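Local structure of leucine-rich repeat protein (Bacteroides thetaiotaomicron, 4ECN) at residues D833-P838 against L859-Q864; I610-C615 against I634-N639; G214-V219 against F244-N249. The protein is of unknown function but, as an extracellular leucine-rich repeat protein carrying DUF4458 domains, probably takes part in protein binding. All blocks are in the same frame, centred on the assembly; numbering follows the deposited sequence.

In the fold
Contacts 1 and 2 belong to the leucine-rich repeat solenoid, contact 3 to a DUF4458 domain, a family grouped with transthyretin, on the other side of the chain's centre and about 79 Å from contact 2, centre to centre. Each mixes buried and exposed residues. Contact 1, where two parallel strands run out into loops near the C-terminal end, is mainly polar, the buried Gln864 holding backbone carbonyls and Leu859 exposed. Contact 2 joins the loop before strand 616-617 to the loop after strand 623-625 through proline and isoleucine, Ile637 buried, with one weak polar link from exposed Glu612 to a buried asparagine. Contact 3 pairs antiparallel strands by their backbones, its aromatic face buried and Thr245 exposed.

Contact 1: D833-P838 against L859-Q864; sequences DIADNP and LYDKTQ
Gln864 reaches from its loop to the backbone of segment 833-838 and holds it with one amide group. Its chain is extended beyond CG (chi2 176°), which carries NE2 between two carbonyls: NE2 donates to Ile834 O at 2.8 Å, nearly in the plane of the amide, and also to Asn837 O, which lies somewhat tilted from that plane. The other end of the amide turns back, OE1 accepting from Asp861 N at 2.7 Å in the carbonyl plane. Three bonds thus fix the rotation of this buried group. Ile834 O is gripped from opposite faces of its plane, by Gln864 NE2 on one and by Asn837 ND2 on the other. Asp861 sends its carboxylate across to Asp836 N, whose N-H meets OD2 from above the carboxylate plane at 2.9 Å; this carboxylate also passes beside Ala835 CB. Just past the end of strand 831-833, Ile834 N donates to Leu859 O at 2.8 Å, and Leu859 CB lies 3.6 Å from Asp833 OD1 as the two side chains cross. Asp833 and Asp836 have salt-bridge partners in Arg784 and Arg793. The contact continues the parallel pairing of strands 831-833 and 857-859, at the last rungs of the repeat sheet, with Ile834 and Tyr860 both packing on Ile866 of strand 865-867.

Contact 2: I610-C615 against I634-N639; sequences IPEDFC and IPNIFN
Apolar contacts carry most of this interface, in which Ile610 lies against the ring of Pro635. Ile610 CD1 comes to 3.7 Å from Pro635 CG, while Ile610 CB approaches Pro635 CB at 3.8 Å, so that the isoleucine runs obliquely over the CB-CG side of the proline ring. Its other branch, CG2, faces Ile637 CD1 at 4.3 Å. Ile637 uses its two branches differently. CG1 sits between the backbone N and the carbonyl carbon (chi1 55°), and this directs CG2 at the backbone of the facing turn, where it meets both Pro611 O and Glu612 O at 3.5 Å. A methyl group therefore rests against two carbonyl oxygens of the type I turn from Pro611 to Phe614.

The polar part is slight. Glu612, bent at chi2 (148°), brings its carboxylate across the side chain of Asn636, and Asn636 ND2 donates a weak hydrogen bond of 3.3 Å to Glu612 OE2, the carboxylate and amide planes standing 61° apart. The amide is held more firmly from the following loop, through Asp669 O and Lys671 N. Asn636 is also the centre of an inverse gamma turn, which bends the chain between Pro635 and Ile637.

Segment 610-615 leads from strand 596-601 into strand 616-617, and segment 634-639 lies between strands 623-625 and 646-650. Around them, Ile610 packs on Phe626, Phe614 on Leu600 and edge-to-face on Phe591, and Phe638 on Phe617, Met646 and Val649. Strand 616-617 ends one sheet and strand 623-625 begins the next, so successive loops pack together at this changeover.

Contact 3: G214-V219 against F244-N249; sequences GTYQVV and FTVIDN
Strands 214-219 and 244-246 pair antiparallel; the axes of these short segments approach to 4.6 Å and their directions lie 141° from each other, with Gly214-Val246 and Tyr216-Phe244 as hydrogen-bonded pairs flanking the non-hydrogen-bonded pair Thr215-Thr245. Tyr216 N donates to Phe244 O at 2.9 Å and Phe244 N to Tyr216 O at 3.0 Å. Val246 N donates to Gly214 O at 2.7 Å in an almost straight line; the return bond from Gly214 N to Val246 O is longer and more bent.

On the face carrying Tyr216, Phe244 and Val246, the two aromatic side chains cross obliquely. Phe244 CG sits between its backbone N and carbonyl carbon (chi1 62°), which swings the ring across to the neighbouring strand. Tyr216 CB stands over one face of this ring, toward its rim, 3.8 Å from the centroid, as a CH-pi contact. The two ring planes are near parallel, 15° apart, but slid so far that they barely overlap, with centroids 5.7 Å apart. Val246 CG2 comes obliquely to the tyrosine ring, 3.9 Å from CE1, and Val218 CG2 meets the phenylalanine ring at CE1. Tyr216 OH is hydrogen-bonded to Pro212 O.

The other face bears Thr215 and Thr245, whose hydroxyls share a weak hydrogen bond of 3.4 Å.

Strand 157-164 gives Val162 to both aromatic residues, and strand 130-139 sets Val133 against Phe244 and Val246, within a DUF4458 domain, a family grouped with transthyretin. The chemistry thus divides by face: apolar and aromatic groups are buried against strands 130-139, 157-164 and 251-259, the threonines line the more exposed side, and main-chain bonds set the register.

Contact 1: D833-P838 against L859-Q864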
loop_
_atom_site.group_PDB
_atom_site.type_symbol
_atom_site.label_atom_id
_atom_site.label_comp_id
_atom_site.label_asym_id
_atom_site.label_seq_id
_atom_site.Cartn_x
_atom_site.Cartn_y
_atom_site.Cartn_z
ATOM N N ASP A 833 -10.848 -1.248 43.394
ATOM C CA ASP A 833 -9.432 -0.902 43.538
ATOM C C ASP A 833 -9.240 -0.110 44.823
ATOM O O ASP A 833 -9.645 1.052 44.916
ATOM C CB ASP A 833 -8.893 -0.129 42.319
ATOM C CG ASP A 833 -7.557 0.593 42.504
ATOM O OD1 ASP A 833 -6.635 0.009 43.134
ATOM O OD2 ASP A 833 -7.411 1.710 41.967
ATOM N N ILE A 834 -8.644 -0.757 45.824
ATOM C CA ILE A 834 -8.380 -0.121 47.099
ATOM C C ILE A 834 -6.869 -0.169 47.387
ATOM O O ILE A 834 -6.453 0.188 48.492
ATOM C CB ILE A 834 -9.212 -0.740 48.238
ATOM C CG1 ILE A 834 -8.922 -2.250 48.440
ATOM C CG2 ILE A 834 -10.702 -0.438 48.052
ATOM C CD1 ILE A 834 -9.361 -2.757 49.838
ATOM N N ALA A 835 -6.051 -0.556 46.369
ATOM C CA ALA A 835 -4.597 -0.639 46.501
ATOM C C ALA A 835 -3.969 0.733 46.688
ATOM O O ALA A 835 -4.506 1.741 46.228
ATOM C CB ALA A 835 -3.996 -1.313 45.296
ATOM N N ASP A 836 -2.845 0.757 47.403
ATOM C CA ASP A 836 -2.040 1.924 47.702
ATOM C C ASP A 836 -2.816 2.872 48.659
ATOM O O ASP A 836 -2.768 4.092 48.499
ATOM C CB ASP A 836 -1.601 2.624 46.391
ATOM C CG ASP A 836 -0.441 3.607 46.497
ATOM O OD1 ASP A 836 0.035 3.853 47.643
ATOM O OD2 ASP A 836 -0.007 4.134 45.432
ATOM N N ASN A 837 -3.513 2.289 49.682
ATOM C CA ASN A 837 -4.210 2.959 50.815
ATOM C C ASN A 837 -3.602 2.320 52.047
ATOM O O ASN A 837 -3.963 1.190 52.361
ATOM C CB ASN A 837 -5.745 2.848 50.728
ATOM C CG ASN A 837 -6.352 3.701 49.640
ATOM O OD1 ASN A 837 -6.528 4.898 49.794
ATOM N ND2 ASN A 837 -6.722 3.098 48.523
ATOM N N PRO A 838 -2.510 2.887 52.600
ATOM C CA PRO A 838 -1.722 2.140 53.607
ATOM C C PRO A 838 -2.360 2.050 54.981
ATOM O O PRO A 838 -2.019 1.159 55.764
ATOM C CB PRO A 838 -0.415 2.934 53.713
ATOM C CG PRO A 838 -0.451 3.945 52.638
ATOM C CD PRO A 838 -1.879 4.181 52.285
ATOM N N LEU A 859 -8.345 -5.191 43.742
ATOM C CA LEU A 859 -7.016 -4.606 43.616
ATOM C C LEU A 859 -6.632 -4.098 44.976
ATOM O O LEU A 859 -7.335 -3.273 45.573
ATOM C CB LEU A 859 -6.915 -3.520 42.540
ATOM C CG LEU A 859 -7.068 -3.961 41.085
ATOM C CD1 LEU A 859 -6.812 -2.803 40.152
ATOM C CD2 LEU A 859 -6.089 -5.088 40.716
ATOM N N TYR A 860 -5.560 -4.672 45.507
ATOM C CA TYR A 860 -5.095 -4.448 46.858
ATOM C C TYR A 860 -3.620 -4.825 46.991
ATOM O O TYR A 860 -3.022 -5.385 46.057
ATOM C CB TYR A 860 -5.962 -5.309 47.800
ATOM C CG TYR A 860 -5.645 -6.787 47.691
ATOM C CD1 TYR A 860 -5.981 -7.510 46.549
ATOM C CD2 TYR A 860 -4.950 -7.450 48.702
ATOM C CE1 TYR A 860 -5.614 -8.845 46.403
ATOM C CE2 TYR A 860 -4.586 -8.789 48.570
ATOM C CZ TYR A 860 -4.932 -9.485 47.422
ATOM O OH TYR A 860 -4.624 -10.812 47.284
ATOM N N ASP A 861 -3.065 -4.573 48.188
ATOM C CA ASP A 861 -1.702 -4.877 48.594
ATOM C C ASP A 861 -1.734 -5.847 49.762
ATOM O O ASP A 861 -2.441 -5.581 50.745
ATOM C CB ASP A 861 -0.946 -3.589 48.983
ATOM C CG ASP A 861 -0.914 -2.469 47.958
ATOM O OD1 ASP A 861 -0.736 -2.768 46.753
ATOM O OD2 ASP A 861 -0.978 -1.281 48.372
ATOM N N LYS A 862 -0.935 -6.936 49.703
ATOM C CA LYS A 862 -0.868 -7.945 50.776
ATOM C C LYS A 862 -0.349 -7.318 52.102
ATOM O O LYS A 862 -0.397 -7.985 53.133
ATOM C CB LYS A 862 -0.004 -9.154 50.363
ATOM C CG LYS A 862 -0.602 -9.978 49.212
ATOM C CD LYS A 862 0.258 -11.184 48.824
ATOM C CE LYS A 862 -0.411 -12.057 47.782
ATOM N NZ LYS A 862 0.312 -13.341 47.581
ATOM N N THR A 863 0.046 -6.015 52.082
ATOM C CA THR A 863 0.515 -5.242 53.249
ATOM C C THR A 863 -0.631 -4.551 53.986
ATOM O O THR A 863 -0.453 -4.129 55.134
ATOM C CB THR A 863 1.525 -4.145 52.831
ATOM O OG1 THR A 863 0.829 -2.996 52.321
ATOM C CG2 THR A 863 2.588 -4.631 51.861
ATOM N N GLN A 864 -1.771 -4.341 53.280
ATOM C CA GLN A 864 -2.942 -3.611 53.789
ATOM C C GLN A 864 -3.768 -4.432 54.780
ATOM O O GLN A 864 -3.887 -5.650 54.615
ATOM C CB GLN A 864 -3.847 -3.181 52.627
ATOM C CG GLN A 864 -3.240 -2.129 51.723
ATOM C CD GLN A 864 -4.158 -1.859 50.577
ATOM O OE1 GLN A 864 -4.181 -2.586 49.594
ATOM N NE2 GLN A 864 -4.945 -0.813 50.677
HETATM O O HOH W 1 -0.258 -0.737 54.967
#

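Contact 2: I610-C615 against I634-N639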
loop_
_atom_site.group_PDB
_atom_site.type_symbol
_atom_site.label_atom_id
_atom_site.label_comp_id
_atom_site.label_asym_id
_atom_site.label_seq_id
_atom_site.Cartn_x
_atom_site.Cartn_y
_atom_site.Cartn_z
ATOM N N ILE A 610 -9.259 29.273 13.812
ATOM C CA ILE A 610 -9.927 28.762 12.602
ATOM C C ILE A 610 -10.965 29.827 12.164
ATOM O O ILE A 610 -11.756 30.247 13.011
ATOM C CB ILE A 610 -10.549 27.361 12.869
ATOM C CG1 ILE A 610 -9.457 26.350 13.226
ATOM C CG2 ILE A 610 -11.354 26.873 11.687
ATOM C CD1 ILE A 610 -9.921 25.141 13.898
ATOM N N PRO A 611 -10.947 30.318 10.897
ATOM C CA PRO A 611 -11.926 31.356 10.477
ATOM C C PRO A 611 -13.387 30.914 10.665
ATOM O O PRO A 611 -13.699 29.763 10.354
ATOM C CB PRO A 611 -11.616 31.554 8.994
ATOM C CG PRO A 611 -10.228 31.057 8.826
ATOM C CD PRO A 611 -10.058 29.937 9.784
ATOM N N GLU A 612 -14.282 31.819 11.185
ATOM C CA GLU A 612 -15.710 31.534 11.500
ATOM C C GLU A 612 -16.470 31.052 10.219
ATOM O O GLU A 612 -17.521 30.401 10.327
ATOM C CB GLU A 612 -16.400 32.770 12.141
ATOM C CG GLU A 612 -17.621 32.461 13.020
ATOM C CD GLU A 612 -17.926 33.357 14.226
ATOM O OE1 GLU A 612 -16.971 33.878 14.852
ATOM O OE2 GLU A 612 -19.116 33.439 14.617
ATOM N N ASP A 613 -15.869 31.301 9.030
ATOM C CA ASP A 613 -16.354 30.927 7.698
ATOM C C ASP A 613 -15.395 29.925 7.002
ATOM O O ASP A 613 -15.448 29.812 5.771
ATOM C CB ASP A 613 -16.508 32.206 6.833
ATOM C CG ASP A 613 -15.253 33.076 6.642
ATOM O OD1 ASP A 613 -14.286 32.915 7.424
ATOM O OD2 ASP A 613 -15.269 33.964 5.747
ATOM N N PHE A 614 -14.529 29.191 7.778
ATOM C CA PHE A 614 -13.544 28.250 7.227
ATOM C C PHE A 614 -14.190 27.361 6.185
ATOM O O PHE A 614 -13.705 27.296 5.059
ATOM C CB PHE A 614 -12.858 27.393 8.307
ATOM C CG PHE A 614 -11.785 26.486 7.731
ATOM C CD1 PHE A 614 -10.591 27.013 7.237
ATOM C CD2 PHE A 614 -11.983 25.110 7.647
ATOM C CE1 PHE A 614 -9.621 26.180 6.663
ATOM C CE2 PHE A 614 -11.006 24.278 7.080
ATOM C CZ PHE A 614 -9.832 24.818 6.595
ATOM N N CYS A 615 -15.299 26.701 6.565
ATOM C CA CYS A 615 -16.128 25.854 5.709
ATOM C C CYS A 615 -17.440 25.526 6.413
ATOM O O CYS A 615 -17.736 26.008 7.515
ATOM C CB CYS A 615 -15.396 24.575 5.302
ATOM S SG CYS A 615 -15.234 23.363 6.641
ATOM N N ILE A 634 -12.544 27.375 20.756
ATOM C CA ILE A 634 -13.363 26.442 19.993
ATOM C C ILE A 634 -13.978 27.294 18.866
ATOM O O ILE A 634 -14.614 28.319 19.170
ATOM C CB ILE A 634 -14.408 25.663 20.856
ATOM C CG1 ILE A 634 -13.731 24.792 21.940
ATOM C CG2 ILE A 634 -15.341 24.796 19.981
ATOM C CD1 ILE A 634 -14.524 24.704 23.209
ATOM N N PRO A 635 -13.707 26.975 17.568
ATOM C CA PRO A 635 -14.260 27.809 16.484
ATOM C C PRO A 635 -15.786 27.640 16.353
ATOM O O PRO A 635 -16.297 26.529 16.513
ATOM C CB PRO A 635 -13.517 27.300 15.243
ATOM C CG PRO A 635 -13.176 25.888 15.561
ATOM C CD PRO A 635 -12.930 25.831 17.034
ATOM N N ASN A 636 -16.514 28.744 16.079
ATOM C CA ASN A 636 -17.976 28.729 15.934
ATOM C C ASN A 636 -18.376 28.329 14.479
ATOM O O ASN A 636 -19.076 29.080 13.776
ATOM C CB ASN A 636 -18.564 30.088 16.319
ATOM C CG ASN A 636 -20.049 30.054 16.553
ATOM O OD1 ASN A 636 -20.649 29.006 16.820
ATOM N ND2 ASN A 636 -20.668 31.210 16.525
ATOM N N ILE A 637 -17.941 27.119 14.047
ATOM C CA ILE A 637 -18.181 26.618 12.696
ATOM C C ILE A 637 -19.155 25.418 12.683
ATOM O O ILE A 637 -19.299 24.775 11.638
ATOM C CB ILE A 637 -16.845 26.245 12.006
ATOM C CG1 ILE A 637 -16.015 25.244 12.833
ATOM C CG2 ILE A 637 -16.046 27.510 11.669
ATOM C CD1 ILE A 637 -14.892 24.545 12.043
ATOM N N PHE A 638 -19.856 25.152 13.803
ATOM C CA PHE A 638 -20.821 24.047 13.905
ATOM C C PHE A 638 -22.190 24.591 14.303
ATOM O O PHE A 638 -22.302 25.787 14.539
ATOM C CB PHE A 638 -20.341 22.977 14.904
ATOM C CG PHE A 638 -18.881 22.612 14.758
ATOM C CD1 PHE A 638 -18.447 21.819 13.708
ATOM C CD2 PHE A 638 -17.938 23.078 15.665
ATOM C CE1 PHE A 638 -17.100 21.491 13.570
ATOM C CE2 PHE A 638 -16.585 22.759 15.514
ATOM C CZ PHE A 638 -16.179 21.961 14.471
ATOM N N ASN A 639 -23.235 23.748 14.317
ATOM C CA ASN A 639 -24.581 24.174 14.694
ATOM C C ASN A 639 -25.257 23.062 15.459
ATOM O O ASN A 639 -25.482 22.003 14.898
ATOM C CB ASN A 639 -25.407 24.583 13.468
ATOM C CG ASN A 639 -26.751 25.241 13.750
ATOM O OD1 ASN A 639 -27.072 25.680 14.871
ATOM N ND2 ASN A 639 -27.554 25.364 12.704
#

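Contact 3: G214-V219 against F244-N249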
loop_
_atom_site.group_PDB
_atom_site.type_symbol
_atom_site.label_atom_id
_atom_site.label_comp_id
_atom_site.label_asym_id
_atom_site.label_seq_id
_atom_site.Cartn_x
_atom_site.Cartn_y
_atom_site.Cartn_z
ATOM N N GLY A 214 11.839 -36.061 -26.964
ATOM C CA GLY A 214 10.438 -35.984 -26.581
ATOM C C GLY A 214 9.595 -35.545 -27.751
ATOM O O GLY A 214 10.099 -35.418 -28.872
ATOM N N THR A 215 8.306 -35.314 -27.490
ATOM C CA THR A 215 7.355 -34.885 -28.513
ATOM C C THR A 215 7.040 -33.420 -28.254
ATOM O O THR A 215 6.855 -32.997 -27.109
ATOM C CB THR A 215 6.120 -35.795 -28.524
ATOM O OG1 THR A 215 6.553 -37.132 -28.806
ATOM C CG2 THR A 215 5.070 -35.368 -29.558
ATOM N N TYR A 216 7.032 -32.648 -29.336
ATOM C CA TYR A 216 6.809 -31.217 -29.300
ATOM C C TYR A 216 5.795 -30.750 -30.302
ATOM O O TYR A 216 5.461 -31.469 -31.234
ATOM C CB TYR A 216 8.133 -30.487 -29.620
ATOM C CG TYR A 216 9.249 -30.731 -28.646
ATOM C CD1 TYR A 216 10.000 -31.906 -28.694
ATOM C CD2 TYR A 216 9.623 -29.754 -27.733
ATOM C CE1 TYR A 216 11.041 -32.134 -27.797
ATOM C CE2 TYR A 216 10.667 -29.967 -26.835
ATOM C CZ TYR A 216 11.373 -31.157 -26.874
ATOM O OH TYR A 216 12.394 -31.366 -25.994
ATOM N N GLN A 217 5.409 -29.483 -30.159
ATOM C CA GLN A 217 4.614 -28.685 -31.073
ATOM C C GLN A 217 5.127 -27.258 -31.057
ATOM O O GLN A 217 5.453 -26.749 -29.974
ATOM C CB GLN A 217 3.128 -28.717 -30.732
ATOM C CG GLN A 217 2.385 -29.978 -31.110
ATOM C CD GLN A 217 0.938 -29.791 -30.761
ATOM O OE1 GLN A 217 0.540 -29.890 -29.584
ATOM N NE2 GLN A 217 0.137 -29.418 -31.763
ATOM N N VAL A 218 5.187 -26.597 -32.235
ATOM C CA VAL A 218 5.536 -25.184 -32.282
ATOM C C VAL A 218 4.283 -24.452 -31.767
ATOM O O VAL A 218 3.180 -24.733 -32.239
ATOM C CB VAL A 218 6.043 -24.703 -33.664
ATOM C CG1 VAL A 218 6.217 -23.185 -33.691
ATOM C CG2 VAL A 218 7.371 -25.372 -34.007
ATOM N N VAL A 219 4.440 -23.606 -30.734
ATOM C CA VAL A 219 3.314 -22.934 -30.092
ATOM C C VAL A 219 3.342 -21.388 -30.348
ATOM O O VAL A 219 2.365 -20.694 -30.028
ATOM C CB VAL A 219 3.252 -23.258 -28.569
ATOM C CG1 VAL A 219 2.936 -24.734 -28.350
ATOM C CG2 VAL A 219 4.521 -22.844 -27.820
ATOM N N PHE A 244 5.894 -33.070 -33.731
ATOM C CA PHE A 244 7.117 -33.697 -34.179
ATOM C C PHE A 244 7.752 -34.379 -32.989
ATOM O O PHE A 244 7.451 -34.025 -31.845
ATOM C CB PHE A 244 8.055 -32.697 -34.853
ATOM C CG PHE A 244 8.568 -31.558 -34.005
ATOM C CD1 PHE A 244 7.854 -30.367 -33.903
ATOM C CD2 PHE A 244 9.812 -31.634 -33.386
ATOM C CE1 PHE A 244 8.355 -29.297 -33.168
ATOM C CE2 PHE A 244 10.317 -30.555 -32.654
ATOM C CZ PHE A 244 9.595 -29.389 -32.567
ATOM N N THR A 245 8.596 -35.376 -33.240
ATOM C CA THR A 245 9.207 -36.114 -32.145
ATOM C C THR A 245 10.734 -36.076 -32.309
ATOM O O THR A 245 11.234 -36.248 -33.420
ATOM C CB THR A 245 8.631 -37.546 -32.127
ATOM O OG1 THR A 245 7.194 -37.487 -32.177
ATOM C CG2 THR A 245 9.092 -38.364 -30.927
ATOM N N VAL A 246 11.459 -35.835 -31.195
ATOM C CA VAL A 246 12.924 -35.804 -31.140
ATOM C C VAL A 246 13.413 -37.134 -30.561
ATOM O O VAL A 246 12.919 -37.576 -29.517
ATOM C CB VAL A 246 13.451 -34.594 -30.329
ATOM C CG1 VAL A 246 14.964 -34.619 -30.207
ATOM C CG2 VAL A 246 12.987 -33.274 -30.931
ATOM N N ILE A 247 14.376 -37.767 -31.251
ATOM C CA ILE A 247 14.963 -39.049 -30.847
ATOM C C ILE A 247 16.382 -38.805 -30.384
ATOM O O ILE A 247 17.083 -38.020 -31.017
ATOM C CB ILE A 247 14.906 -40.096 -32.011
ATOM C CG1 ILE A 247 13.513 -40.195 -32.706
ATOM C CG2 ILE A 247 15.452 -41.467 -31.599
ATOM C CD1 ILE A 247 12.302 -40.530 -31.830
ATOM N N ASP A 248 16.813 -39.506 -29.318
ATOM C CA ASP A 248 18.155 -39.416 -28.731
ATOM C C ASP A 248 19.266 -39.649 -29.774
ATOM O O ASP A 248 19.240 -40.643 -30.516
ATOM C CB ASP A 248 18.317 -40.436 -27.579
ATOM C CG ASP A 248 19.643 -40.400 -26.813
ATOM O OD1 ASP A 248 20.310 -39.331 -26.810
ATOM O OD2 ASP A 248 19.963 -41.399 -26.131
ATOM N N ASN A 249 20.226 -38.688 -29.825
ATOM C CA ASN A 249 21.444 -38.615 -30.664
ATOM C C ASN A 249 21.118 -38.750 -32.190
ATOM O O ASN A 249 22.025 -39.002 -32.992
ATOM C CB ASN A 249 22.483 -39.677 -30.220
ATOM C CG ASN A 249 22.944 -39.543 -28.758
ATOM O OD1 ASN A 249 22.843 -38.478 -28.108
ATOM N ND2 ASN A 249 23.473 -40.630 -28.200
#